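Local coordinates for protein soluble inorganic pyrophosphatase (Toxoplasma gondii, PDB 5WRT) that probably hydrolyses inorganic pyrophosphate to phosphate with the help of magnesium ions, as a soluble family I pyrophosphatase whose pyrophosphatase domain forms most of this chain, at residues Met63-Pro68 / Gly118-Val123; Ala42-Phe47 / Pro165-Leu170; Asp175-Arg178 / Val184-Ile187; Ala144-Met147 / Glu152-Trp155; Val17-Lys22 / Gly134-Val139. All blocks are in the same frame, centred on the assembly; numbering follows the deposited sequence.

Interaction 1 of 5, residues Met63-Pro68 / Gly118-Val123; sequences MQLRLP and GDPLDV. With MG (magnesium ion), chain D; MG (magnesium ion), chain C.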
# COMPACT_ATOMS: atom_id res chain seq x y z
N MET A 63 -13.56 5.07 -16.61
CA MET A 63 -14.48 5.55 -17.63
C MET A 63 -13.69 6.14 -18.79
O MET A 63 -12.79 6.96 -18.59
CB MET A 63 -15.43 6.59 -17.05
CG MET A 63 -16.42 6.03 -16.04
SD MET A 63 -17.64 7.24 -15.50
CE MET A 63 -16.65 8.30 -14.44
N GLN A 64 -14.04 5.73 -20.01
CA GLN A 64 -13.37 6.23 -21.22
C GLN A 64 -14.17 7.42 -21.73
O GLN A 64 -15.14 7.28 -22.47
CB GLN A 64 -13.26 5.12 -22.27
CG GLN A 64 -12.50 3.89 -21.79
CD GLN A 64 -11.09 4.21 -21.34
OE1 GLN A 64 -10.33 4.86 -22.06
NE2 GLN A 64 -10.73 3.76 -20.14
N LEU A 65 -13.73 8.62 -21.33
CA LEU A 65 -14.52 9.83 -21.58
C LEU A 65 -14.60 10.20 -23.06
O LEU A 65 -15.51 10.93 -23.44
CB LEU A 65 -13.93 10.99 -20.78
CG LEU A 65 -13.79 10.75 -19.27
CD1 LEU A 65 -13.37 12.02 -18.55
CD2 LEU A 65 -15.08 10.20 -18.67
N ARG A 66 -13.67 9.71 -23.89
CA ARG A 66 -13.73 10.02 -25.31
C ARG A 66 -14.78 9.19 -26.05
O ARG A 66 -15.29 9.63 -27.08
CB ARG A 66 -12.36 9.81 -25.96
CG ARG A 66 -11.36 10.92 -25.70
CD ARG A 66 -9.99 10.57 -26.24
NE ARG A 66 -10.05 10.09 -27.62
CZ ARG A 66 -9.48 10.71 -28.65
NH1 ARG A 66 -8.81 11.83 -28.46
NH2 ARG A 66 -9.59 10.20 -29.87
N LEU A 67 -15.11 8.02 -25.53
CA LEU A 67 -15.96 7.09 -26.25
C LEU A 67 -17.44 7.41 -26.02
O LEU A 67 -17.79 8.01 -25.00
CB LEU A 67 -15.67 5.66 -25.81
CG LEU A 67 -14.21 5.21 -25.95
CD1 LEU A 67 -14.08 3.72 -25.71
CD2 LEU A 67 -13.66 5.58 -27.32
N PRO A 68 -18.31 7.03 -26.95
CA PRO A 68 -19.75 7.25 -26.73
C PRO A 68 -20.25 6.46 -25.53
O PRO A 68 -19.94 5.28 -25.37
CB PRO A 68 -20.38 6.76 -28.04
CG PRO A 68 -19.37 5.84 -28.64
CD PRO A 68 -18.04 6.41 -28.25
N GLY A 118 -7.97 17.37 -13.94
CA GLY A 118 -8.58 17.26 -15.24
C GLY A 118 -9.52 16.10 -15.43
O GLY A 118 -10.08 15.95 -16.52
N ASP A 119 -9.73 15.27 -14.41
CA ASP A 119 -10.58 14.09 -14.45
C ASP A 119 -11.82 14.26 -13.58
O ASP A 119 -11.92 15.22 -12.80
CB ASP A 119 -9.79 12.86 -13.99
CG ASP A 119 -9.21 12.07 -15.14
OD1 ASP A 119 -9.35 12.52 -16.30
OD2 ASP A 119 -8.62 10.99 -14.89
N PRO A 120 -12.80 13.36 -13.71
CA PRO A 120 -13.89 13.33 -12.72
C PRO A 120 -13.34 13.08 -11.32
O PRO A 120 -12.35 12.37 -11.13
CB PRO A 120 -14.77 12.17 -13.19
CG PRO A 120 -14.50 12.07 -14.65
CD PRO A 120 -13.07 12.48 -14.86
N LEU A 121 -14.03 13.65 -10.33
CA LEU A 121 -13.55 13.60 -8.95
C LEU A 121 -13.53 12.17 -8.43
O LEU A 121 -14.51 11.44 -8.57
CB LEU A 121 -14.43 14.48 -8.06
CG LEU A 121 -14.02 14.57 -6.59
CD1 LEU A 121 -12.61 15.12 -6.46
CD2 LEU A 121 -15.01 15.43 -5.83
N ASP A 122 -12.41 11.78 -7.82
CA ASP A 122 -12.22 10.42 -7.34
C ASP A 122 -12.83 10.23 -5.96
O ASP A 122 -12.85 11.15 -5.13
CB ASP A 122 -10.73 10.08 -7.28
CG ASP A 122 -10.03 10.26 -8.62
OD1 ASP A 122 -10.59 9.83 -9.65
OD2 ASP A 122 -8.92 10.83 -8.63
N VAL A 123 -13.33 9.03 -5.71
CA VAL A 123 -13.94 8.68 -4.42
C VAL A 123 -13.52 7.27 -4.03
O VAL A 123 -13.49 6.36 -4.86
CB VAL A 123 -15.48 8.81 -4.47
CG1 VAL A 123 -16.06 8.00 -5.63
CG2 VAL A 123 -16.10 8.38 -3.14
MG MG D . -10.38 8.64 -11.40
MG MG C . -8.31 12.61 -9.35
O HOH W 1 -8.93 9.91 -12.02
O HOH W 2 -9.58 13.68 -7.70
O HOH W 3 -7.12 11.53 -10.69
O HOH W 4 -10.19 12.77 -10.52
O HOH W 5 -10.25 7.39 -13.05

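Interaction 2 of 5, residues Ala42-Phe47 / Pro165-Leu170; sequences ARPLLF and PLFSQL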
# COMPACT_ATOMS: atom_id res chain seq x y z
N ALA A 42 -31.66 15.97 0.02
CA ALA A 42 -31.82 14.73 0.77
C ALA A 42 -31.02 14.81 2.07
O ALA A 42 -29.91 15.35 2.11
CB ALA A 42 -31.36 13.54 -0.07
N ARG A 43 -31.60 14.26 3.14
CA ARG A 43 -30.92 14.18 4.43
C ARG A 43 -31.09 12.75 4.91
O ARG A 43 -32.24 12.30 5.10
CB ARG A 43 -31.52 15.17 5.43
CG ARG A 43 -31.16 16.64 5.22
CD ARG A 43 -29.69 16.91 4.95
NE ARG A 43 -29.50 18.33 4.65
CZ ARG A 43 -29.34 18.83 3.43
NH1 ARG A 43 -29.35 18.03 2.37
NH2 ARG A 43 -29.19 20.14 3.27
N PRO A 44 -30.01 11.98 5.13
CA PRO A 44 -28.60 12.34 4.92
C PRO A 44 -28.26 12.55 3.46
O PRO A 44 -28.86 11.93 2.58
CB PRO A 44 -27.85 11.12 5.49
CG PRO A 44 -28.80 10.00 5.34
CD PRO A 44 -30.16 10.59 5.58
N LEU A 45 -27.32 13.45 3.20
CA LEU A 45 -26.96 13.79 1.83
C LEU A 45 -26.24 12.62 1.17
O LEU A 45 -25.26 12.09 1.69
CB LEU A 45 -26.07 15.02 1.82
CG LEU A 45 -25.59 15.54 0.47
CD1 LEU A 45 -26.75 15.97 -0.40
CD2 LEU A 45 -24.63 16.68 0.70
N LEU A 46 -26.75 12.20 0.01
CA LEU A 46 -26.22 11.08 -0.73
C LEU A 46 -25.66 11.54 -2.07
O LEU A 46 -26.26 12.38 -2.75
CB LEU A 46 -27.29 10.01 -0.97
CG LEU A 46 -27.78 9.27 0.28
CD1 LEU A 46 -28.75 8.16 -0.10
CD2 LEU A 46 -26.61 8.72 1.07
N PHE A 47 -24.50 11.00 -2.44
CA PHE A 47 -23.91 11.20 -3.75
C PHE A 47 -23.84 9.85 -4.43
O PHE A 47 -23.59 8.83 -3.77
CB PHE A 47 -22.50 11.80 -3.68
CG PHE A 47 -22.40 13.09 -2.90
CD1 PHE A 47 -22.41 13.08 -1.52
CD2 PHE A 47 -22.27 14.30 -3.56
CE1 PHE A 47 -22.31 14.26 -0.81
CE2 PHE A 47 -22.17 15.48 -2.86
CZ PHE A 47 -22.18 15.46 -1.48
N PRO A 165 -23.40 -1.79 6.92
CA PRO A 165 -23.87 -1.79 8.32
C PRO A 165 -23.47 -0.56 9.12
O PRO A 165 -24.23 -0.15 10.01
CB PRO A 165 -23.25 -3.07 8.89
CG PRO A 165 -23.09 -3.97 7.71
CD PRO A 165 -22.74 -3.06 6.56
N LEU A 166 -22.33 0.05 8.84
CA LEU A 166 -21.87 1.20 9.62
C LEU A 166 -22.31 2.54 9.04
O LEU A 166 -21.81 3.58 9.48
CB LEU A 166 -20.35 1.17 9.75
CG LEU A 166 -19.68 -0.07 10.32
CD1 LEU A 166 -18.18 -0.01 10.13
CD2 LEU A 166 -20.02 -0.22 11.80
N PHE A 167 -23.21 2.54 8.05
CA PHE A 167 -23.58 3.78 7.38
C PHE A 167 -24.08 4.83 8.36
O PHE A 167 -23.54 5.95 8.42
CB PHE A 167 -24.65 3.49 6.33
CG PHE A 167 -25.16 4.71 5.63
CD1 PHE A 167 -24.49 5.23 4.54
CD2 PHE A 167 -26.32 5.35 6.06
CE1 PHE A 167 -24.95 6.35 3.89
CE2 PHE A 167 -26.78 6.48 5.41
CZ PHE A 167 -26.10 6.98 4.33
N SER A 168 -25.10 4.50 9.16
CA SER A 168 -25.67 5.47 10.08
C SER A 168 -24.71 5.86 11.19
O SER A 168 -24.92 6.88 11.85
CB SER A 168 -26.97 4.93 10.68
OG SER A 168 -26.73 3.76 11.44
N GLN A 169 -23.67 5.06 11.43
CA GLN A 169 -22.71 5.33 12.49
C GLN A 169 -21.51 6.15 12.03
O GLN A 169 -20.77 6.67 12.87
CB GLN A 169 -22.21 4.01 13.08
CG GLN A 169 -23.19 3.33 14.01
CD GLN A 169 -22.59 2.10 14.66
OE1 GLN A 169 -22.67 1.00 14.12
NE2 GLN A 169 -21.98 2.29 15.82
N LEU A 170 -21.29 6.27 10.72
CA LEU A 170 -20.16 7.00 10.17
C LEU A 170 -20.66 8.30 9.55
O LEU A 170 -21.46 8.28 8.61
CB LEU A 170 -19.42 6.17 9.12
CG LEU A 170 -18.85 4.83 9.59
CD1 LEU A 170 -18.26 4.06 8.42
CD2 LEU A 170 -17.80 5.04 10.68

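Interaction 3 of 5, residues Asp175-Arg178 / Val184-Ile187; sequences DVER and VPGI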
# COMPACT_ATOMS: atom_id res chain seq x y z
N ASP A 175 -15.29 9.38 13.15
CA ASP A 175 -15.98 8.10 13.30
C ASP A 175 -15.21 6.98 12.62
O ASP A 175 -15.17 5.85 13.13
CB ASP A 175 -17.39 8.20 12.74
CG ASP A 175 -18.24 9.22 13.47
OD1 ASP A 175 -18.04 9.39 14.69
OD2 ASP A 175 -19.11 9.85 12.83
N VAL A 176 -14.59 7.26 11.47
CA VAL A 176 -13.80 6.24 10.78
C VAL A 176 -12.58 5.86 11.61
O VAL A 176 -12.29 4.68 11.80
CB VAL A 176 -13.40 6.73 9.38
CG1 VAL A 176 -12.62 5.65 8.64
CG2 VAL A 176 -14.63 7.16 8.59
N GLU A 177 -11.85 6.86 12.11
CA GLU A 177 -10.72 6.59 12.99
C GLU A 177 -11.14 5.79 14.21
O GLU A 177 -10.35 5.00 14.73
CB GLU A 177 -10.06 7.91 13.41
CG GLU A 177 -9.37 8.68 12.28
CD GLU A 177 -8.05 8.08 11.82
OE1 GLU A 177 -7.19 8.86 11.34
OE2 GLU A 177 -7.85 6.85 11.94
N ARG A 178 -12.37 5.98 14.69
CA ARG A 178 -12.83 5.32 15.90
C ARG A 178 -13.29 3.89 15.63
O ARG A 178 -12.92 2.96 16.35
CB ARG A 178 -13.96 6.12 16.55
CG ARG A 178 -14.37 5.62 17.93
CD ARG A 178 -15.28 6.60 18.65
NE ARG A 178 -16.30 7.17 17.77
CZ ARG A 178 -17.46 6.59 17.50
NH1 ARG A 178 -17.77 5.42 18.04
NH2 ARG A 178 -18.33 7.18 16.68
N VAL A 184 -8.28 5.26 7.31
CA VAL A 184 -7.80 6.56 6.84
C VAL A 184 -6.30 6.54 6.57
O VAL A 184 -5.90 6.95 5.46
CB VAL A 184 -8.21 7.66 7.84
CG1 VAL A 184 -7.58 8.99 7.44
CG2 VAL A 184 -9.72 7.79 7.89
N PRO A 185 -5.43 6.09 7.48
CA PRO A 185 -4.00 6.04 7.13
C PRO A 185 -3.69 5.02 6.05
O PRO A 185 -2.76 5.24 5.26
CB PRO A 185 -3.32 5.69 8.46
CG PRO A 185 -4.36 4.99 9.24
CD PRO A 185 -5.66 5.63 8.86
N GLY A 186 -4.43 3.92 5.98
CA GLY A 186 -4.21 2.96 4.91
C GLY A 186 -4.47 3.56 3.54
O GLY A 186 -3.72 3.30 2.60
N ILE A 187 -5.51 4.38 3.42
CA ILE A 187 -5.80 5.03 2.15
C ILE A 187 -4.75 6.09 1.83
O ILE A 187 -4.28 6.20 0.70
CB ILE A 187 -7.22 5.62 2.16
CG1 ILE A 187 -8.26 4.50 2.13
CG2 ILE A 187 -7.42 6.57 0.98
CD1 ILE A 187 -9.65 4.95 2.54
O HOH W 6 -9.25 5.20 10.17

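Interaction 4 of 5, residues Ala144-Met147 / Glu152-Trp155; sequences ALAM and ELDW. With MG (magnesium ion), chain C.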
# COMPACT_ATOMS: atom_id res chain seq x y z
N ALA A 144 -11.90 13.79 2.90
CA ALA A 144 -11.14 13.89 1.66
C ALA A 144 -9.66 14.11 1.98
O ALA A 144 -9.32 14.88 2.88
CB ALA A 144 -11.66 15.04 0.78
N LEU A 145 -8.81 13.42 1.23
CA LEU A 145 -7.36 13.61 1.29
C LEU A 145 -6.92 14.39 0.06
O LEU A 145 -7.33 14.06 -1.06
CB LEU A 145 -6.64 12.27 1.36
CG LEU A 145 -6.78 11.47 2.66
CD1 LEU A 145 -6.54 9.99 2.40
CD2 LEU A 145 -5.81 11.99 3.70
N ALA A 146 -6.10 15.41 0.27
CA ALA A 146 -5.66 16.30 -0.82
C ALA A 146 -4.30 15.83 -1.32
O ALA A 146 -3.26 16.41 -1.00
CB ALA A 146 -5.63 17.75 -0.35
N MET A 147 -4.31 14.78 -2.12
CA MET A 147 -3.08 14.26 -2.69
C MET A 147 -2.59 15.17 -3.81
O MET A 147 -3.38 15.67 -4.61
CB MET A 147 -3.28 12.82 -3.18
CG MET A 147 -1.99 12.05 -3.41
SD MET A 147 -2.12 10.71 -4.61
CE MET A 147 -2.34 11.61 -6.14
N GLU A 152 -0.37 18.46 -9.62
CA GLU A 152 -1.81 18.33 -9.82
C GLU A 152 -2.47 17.99 -8.49
O GLU A 152 -2.03 17.08 -7.79
CB GLU A 152 -2.14 17.26 -10.86
CG GLU A 152 -1.76 17.60 -12.29
CD GLU A 152 -2.48 16.72 -13.30
OE1 GLU A 152 -2.69 15.52 -13.00
OE2 GLU A 152 -2.84 17.22 -14.38
N LEU A 153 -3.53 18.72 -8.16
CA LEU A 153 -4.35 18.39 -7.00
C LEU A 153 -5.26 17.22 -7.34
O LEU A 153 -6.11 17.33 -8.24
CB LEU A 153 -5.16 19.61 -6.56
CG LEU A 153 -6.18 19.43 -5.44
CD1 LEU A 153 -5.53 18.79 -4.21
CD2 LEU A 153 -6.79 20.78 -5.07
N ASP A 154 -5.09 16.11 -6.64
CA ASP A 154 -5.82 14.87 -6.93
C ASP A 154 -6.53 14.43 -5.65
O ASP A 154 -6.03 13.60 -4.89
CB ASP A 154 -4.86 13.79 -7.46
CG ASP A 154 -5.58 12.52 -7.87
OD1 ASP A 154 -6.81 12.55 -8.03
OD2 ASP A 154 -4.90 11.50 -8.05
N TRP A 155 -7.71 15.01 -5.41
CA TRP A 155 -8.50 14.68 -4.23
C TRP A 155 -8.87 13.21 -4.23
O TRP A 155 -9.19 12.62 -5.26
CB TRP A 155 -9.77 15.52 -4.18
CG TRP A 155 -9.59 16.96 -3.85
CD1 TRP A 155 -9.60 18.01 -4.72
CD2 TRP A 155 -9.40 17.53 -2.55
NE1 TRP A 155 -9.42 19.19 -4.05
CE2 TRP A 155 -9.29 18.92 -2.71
CE3 TRP A 155 -9.30 16.99 -1.26
CZ2 TRP A 155 -9.09 19.79 -1.64
CZ3 TRP A 155 -9.10 17.85 -0.19
CH2 TRP A 155 -8.99 19.24 -0.39
MG MG C . -8.31 12.61 -9.35
O HOH W 2 -9.58 13.68 -7.70
O HOH W 3 -7.12 11.53 -10.69
O HOH W 4 -10.19 12.77 -10.52

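Interaction 5 of 5, residues Val17-Lys22 / Gly134-Val139; sequences VLLSKK and GGVVPV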
# COMPACT_ATOMS: atom_id res chain seq x y z
N VAL A 17 -17.58 -2.30 -19.85
CA VAL A 17 -18.82 -2.26 -19.08
C VAL A 17 -19.59 -1.01 -19.46
O VAL A 17 -19.07 0.11 -19.33
CB VAL A 17 -18.56 -2.30 -17.57
CG1 VAL A 17 -19.87 -2.24 -16.80
CG2 VAL A 17 -17.77 -3.55 -17.19
N LEU A 18 -20.81 -1.20 -19.94
CA LEU A 18 -21.71 -0.11 -20.31
C LEU A 18 -22.91 -0.10 -19.37
O LEU A 18 -23.27 -1.13 -18.79
CB LEU A 18 -22.18 -0.26 -21.76
CG LEU A 18 -21.10 -0.05 -22.83
CD1 LEU A 18 -21.35 -0.95 -24.03
CD2 LEU A 18 -21.05 1.41 -23.25
N LEU A 19 -23.51 1.07 -19.22
CA LEU A 19 -24.64 1.26 -18.32
C LEU A 19 -25.90 1.57 -19.11
O LEU A 19 -25.85 2.27 -20.13
CB LEU A 19 -24.36 2.38 -17.32
CG LEU A 19 -23.33 2.07 -16.23
CD1 LEU A 19 -23.44 3.08 -15.11
CD2 LEU A 19 -23.52 0.66 -15.70
N SER A 20 -27.02 1.04 -18.63
CA SER A 20 -28.32 1.33 -19.22
C SER A 20 -29.35 1.45 -18.11
O SER A 20 -29.18 0.89 -17.02
CB SER A 20 -28.75 0.24 -20.21
OG SER A 20 -28.88 -1.02 -19.56
N LYS A 21 -30.42 2.20 -18.38
CA LYS A 21 -31.58 2.20 -17.49
C LYS A 21 -32.25 0.83 -17.52
O LYS A 21 -31.81 -0.10 -18.21
CB LYS A 21 -32.58 3.28 -17.90
CG LYS A 21 -32.12 4.71 -17.69
CD LYS A 21 -32.93 5.63 -18.59
CE LYS A 21 -32.65 7.10 -18.31
NZ LYS A 21 -33.53 7.99 -19.12
N LYS A 22 -33.34 0.70 -16.78
CA LYS A 22 -34.11 -0.53 -16.84
C LYS A 22 -35.08 -0.53 -18.01
O LYS A 22 -35.72 -1.55 -18.28
CB LYS A 22 -34.88 -0.75 -15.54
CG LYS A 22 -34.05 -1.31 -14.40
CD LYS A 22 -34.01 -2.83 -14.42
CE LYS A 22 -33.52 -3.38 -13.09
NZ LYS A 22 -32.07 -3.10 -12.84
N GLY A 134 -18.56 -0.88 -12.78
CA GLY A 134 -19.75 -0.26 -13.33
C GLY A 134 -20.92 -0.15 -12.38
O GLY A 134 -21.97 0.36 -12.78
N GLY A 135 -20.78 -0.61 -11.14
CA GLY A 135 -21.83 -0.41 -10.16
C GLY A 135 -22.02 1.06 -9.83
O GLY A 135 -21.08 1.86 -9.85
N VAL A 136 -23.26 1.42 -9.53
CA VAL A 136 -23.63 2.77 -9.13
C VAL A 136 -24.28 2.68 -7.76
O VAL A 136 -25.36 2.09 -7.62
CB VAL A 136 -24.56 3.45 -10.14
CG1 VAL A 136 -24.81 4.90 -9.76
CG2 VAL A 136 -23.98 3.35 -11.54
N VAL A 137 -23.64 3.25 -6.75
CA VAL A 137 -24.13 3.15 -5.38
C VAL A 137 -24.22 4.54 -4.75
O VAL A 137 -23.32 5.37 -4.94
CB VAL A 137 -23.25 2.22 -4.53
CG1 VAL A 137 -23.34 0.79 -5.05
CG2 VAL A 137 -21.81 2.69 -4.53
N PRO A 138 -25.29 4.84 -4.02
CA PRO A 138 -25.33 6.10 -3.26
C PRO A 138 -24.43 6.01 -2.04
O PRO A 138 -24.45 5.02 -1.30
CB PRO A 138 -26.81 6.23 -2.86
CG PRO A 138 -27.54 5.17 -3.64
CD PRO A 138 -26.55 4.09 -3.91
N VAL A 139 -23.63 7.05 -1.83
CA VAL A 139 -22.66 7.07 -0.74
C VAL A 139 -22.82 8.35 0.06
O VAL A 139 -23.27 9.38 -0.46
CB VAL A 139 -21.20 6.94 -1.26
CG1 VAL A 139 -21.03 5.66 -2.07
CG2 VAL A 139 -20.83 8.16 -2.10

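Interaction 1 of 5, residues Met63-Pro68 / Gly118-Val123
Met63 comes first and reaches Pro120 with its terminal methyl. Its CE lies 4.3 Å from CG of the Pro120 ring, a loose apolar touch. The same side chain rests on Ala95 and on Ile72, while its backbone N is hydrogen-bonded to the carboxylate of Glu52, a residue seen to bind magnesium in this protein. A type I turn then runs from Gln64 to Leu67, closed by Leu67 N to Gln64 O at 3.1 Å. Leu65, the second residue of that turn, makes the closer contact. Its CG stands anti to the carbonyl carbon (chi1 -55°), and the extended second torsion carries CD1 on to the proline. Leu65 CD1 meets Pro120 CD at 3.7 Å, and the two side chains approach tip to tip. Trp30 lies against both of them.

Pro120 belongs to the acidic metal-binding segment of the family I pyrophosphatase fold. Two residues further on, the buried carboxylate of Asp122 bridges both magnesium ions. OD1 holds one at 2.1 Å and OD2 holds the other at 2.0 Å. Asp117 and Asp154 complete the protein ligands of the second ion, and Lys156 also bonds to Asp122 OD2, which would partly offset the gathered negative charge. Asp119 acts in the second shell: its OD2 accepts a hydrogen bond of 3.1 Å from water 1, a ligand of the first magnesium ion.

Interaction 2 of 5, residues Ala42-Phe47 / Pro165-Leu170
Phe167 reaches across to Pro44 and Leu46, joining two loops at the rim of the pyrophosphatase beta core. One loop leads into strand 47-53. The other lies between strand 152-161 and helix 173-179, and two weak bonds and one sound one, Leu170 N to Phe167 O at 3.2 Å, curl it into an irregular turn.

The CB of Phe167 leaves its backbone in the direction of the other loop. CG then stands anti to the backbone N (chi1 177°), and the extended side chain carries the ring outward to its partners. CG, CD1 and CD2 stay back from the opposite loop, and the far end of the ring does the touching. CE1 lies 4.0 Å from CD2 of Leu46. CE2, on the other flank, lies 4.1 Å from CG of Pro44. At the tip, CZ is near both partners. Each meets the ring at its edge, close to the ring plane, and both side chains run at a slant to it. Pro44 follows a cis peptide bond.

Lys140 makes a cation-pi contact with Phe167 and also donates to the main-chain O atoms of Phe167 and Leu170, fixing the turn to strand 136-149. Leu46 packs on Pro138 of the same strand. The tightest approach between the two loops is Leu46 CD2 to Phe167 CZ, 3.7 Å.

Interaction 3 of 5, residues Asp175-Arg178 / Val184-Ile187
Val176 and Val184 both hold CG1 anti to the backbone N (chi1 -178° and 174°), and this sets which methyls meet. Val176 offers CG1 and Val184 offers CG2, 3.7 Å apart, with the two side chains slanting across each other. Glu177 takes a different course. Its chain bends at chi2 (-74°), which folds the carboxylate back toward the second segment. The Glu177 side chain crosses that of Val184 at about a right angle, and OE1 lies 3.8 Å from Val184 CB. OE2 comes within 4.0 Å of CD of Pro185.

Two consecutive helices of the pyrophosphatase fold pack here: the short helix 173-179 lies against the first turn of helix 183-193. Val184 N, near the start of that helix, donates to water 6 at 3.0 Å. The same water donates to Glu177 OE2 at 2.8 Å, so one water links the acid to the helix start. The negative charge so placed would probably suit the helix dipole.

Within the first helix, Arg178 NH2 forms a salt bridge with Asp175 OD1 at 3.0 Å, approaching from above the carboxylate plane. Val176 also packs on Leu142 of strand 136-149. Pro185 packs on Glu189 of the second subunit.

Interaction 4 of 5, residues Ala144-Met147 / Glu152-Trp155
Ala146 and Trp155 pack together on one side of the hairpin, Met147 and Asp154 on the other. The methyl of Ala146 sits over one face of the indole. Its CB is 3.8 Å from the centroid of the six-membered ring and 24° off the ring normal, a CH-pi contact. Leu153 CD1 lies above the same face, toward the rim, and also touches Ala146. Ala144 CB approaches the same benzene half, 3.7 Å from Trp155 CE3. Val220 and Arg223 of helix 214-232 also touch Trp155.

Met147 and Asp154 run side by side and point the same way. CG of Asp154 is anti to the backbone N (chi1 -176°), which lifts the carboxylate off the strand toward the metal. Met147 bends at chi3 and lays its CE 3.2 Å from Asp154 OD2. The two carboxylate oxygens divide the work: OD1 binds magnesium at 2.0 Å, and OD2 forms a salt bridge with Lys156.

The backbones are antiparallel, at 159° between strand directions. One straight bond joins them, Asp154 N to Met147 O at 2.7 Å; the return bond from Met147 N to Asp154 O is weak and bent. Trp155 O accepts a 2.7 Å hydrogen bond from water 2, itself a ligand of the ion, so the strand serves the metal through main chain as well as side chain. This is a beta hairpin of the pyrophosphatase barrel that presents one aspartate of the magnesium site shared with Asp117 and Asp122.

Interaction 5 of 5, residues Val17-Lys22 / Gly134-Val139
Val17 and Gly134 bring the two backbones nearest, with CA atoms 6.2 Å apart, where strand 16-20 passes the Gly134-Gly135 loop that leads into strand 136-149. Gly134 has a positive phi (85°), and CG1 of Val17 lies 4.0 Å from Gly134 CA.

Leu19 spans the rest of the contact with its two branches. Its CG is anti to the carbonyl carbon (chi1 -72°), and the forked end reaches Gly134 and Val136. CD2 of Leu19 packs against the carbonyl oxygen of Gly134, with 3.3 Å between CD2 and O. CD1 goes on to Val136, meeting CG2 at 3.6 Å, and these two side chains meet at a slant. The contact is buried.

Ile33 touches both Leu19 and Val136 from a neighbouring loop. Strand 16-20 is the middle strand of a small antiparallel sheet, with 3-7 and 26-27 on its two flanks, and Val17 is also bonded through its backbone to Ile72. Gly134 makes a backbone bond to Val51 and Val136 packs on Asn48, both of strand 47-53, so the contact sets the N-terminal sheet against the larger mixed sheet.

In the fold
Interactions 1 and 4 meet at one magnesium ion: Asp122 and Asp154 both bind it, and waters 2, 3 and 4 belong to both. Their strands, 115-125 and 152-161, are neighbours in the mixed sheet. Strand 136-149 serves interactions 4 and 5, about 25 Å apart between centres. Interactions 2 and 5 touch where Phe47 and Val139 pair. Interactions 2 and 3 lie farthest from the chain centre and are partly buried; 3 sits beside the second subunit, and its Ile187 packs on Leu145 of interaction 4. Interactions 1, 4 and 5 are buried. Only interaction 4 has direct backbone hydrogen bonds between its segments; interaction 3 adds a bridging water to its valine packing, and the other three meet mainly through apolar side chains.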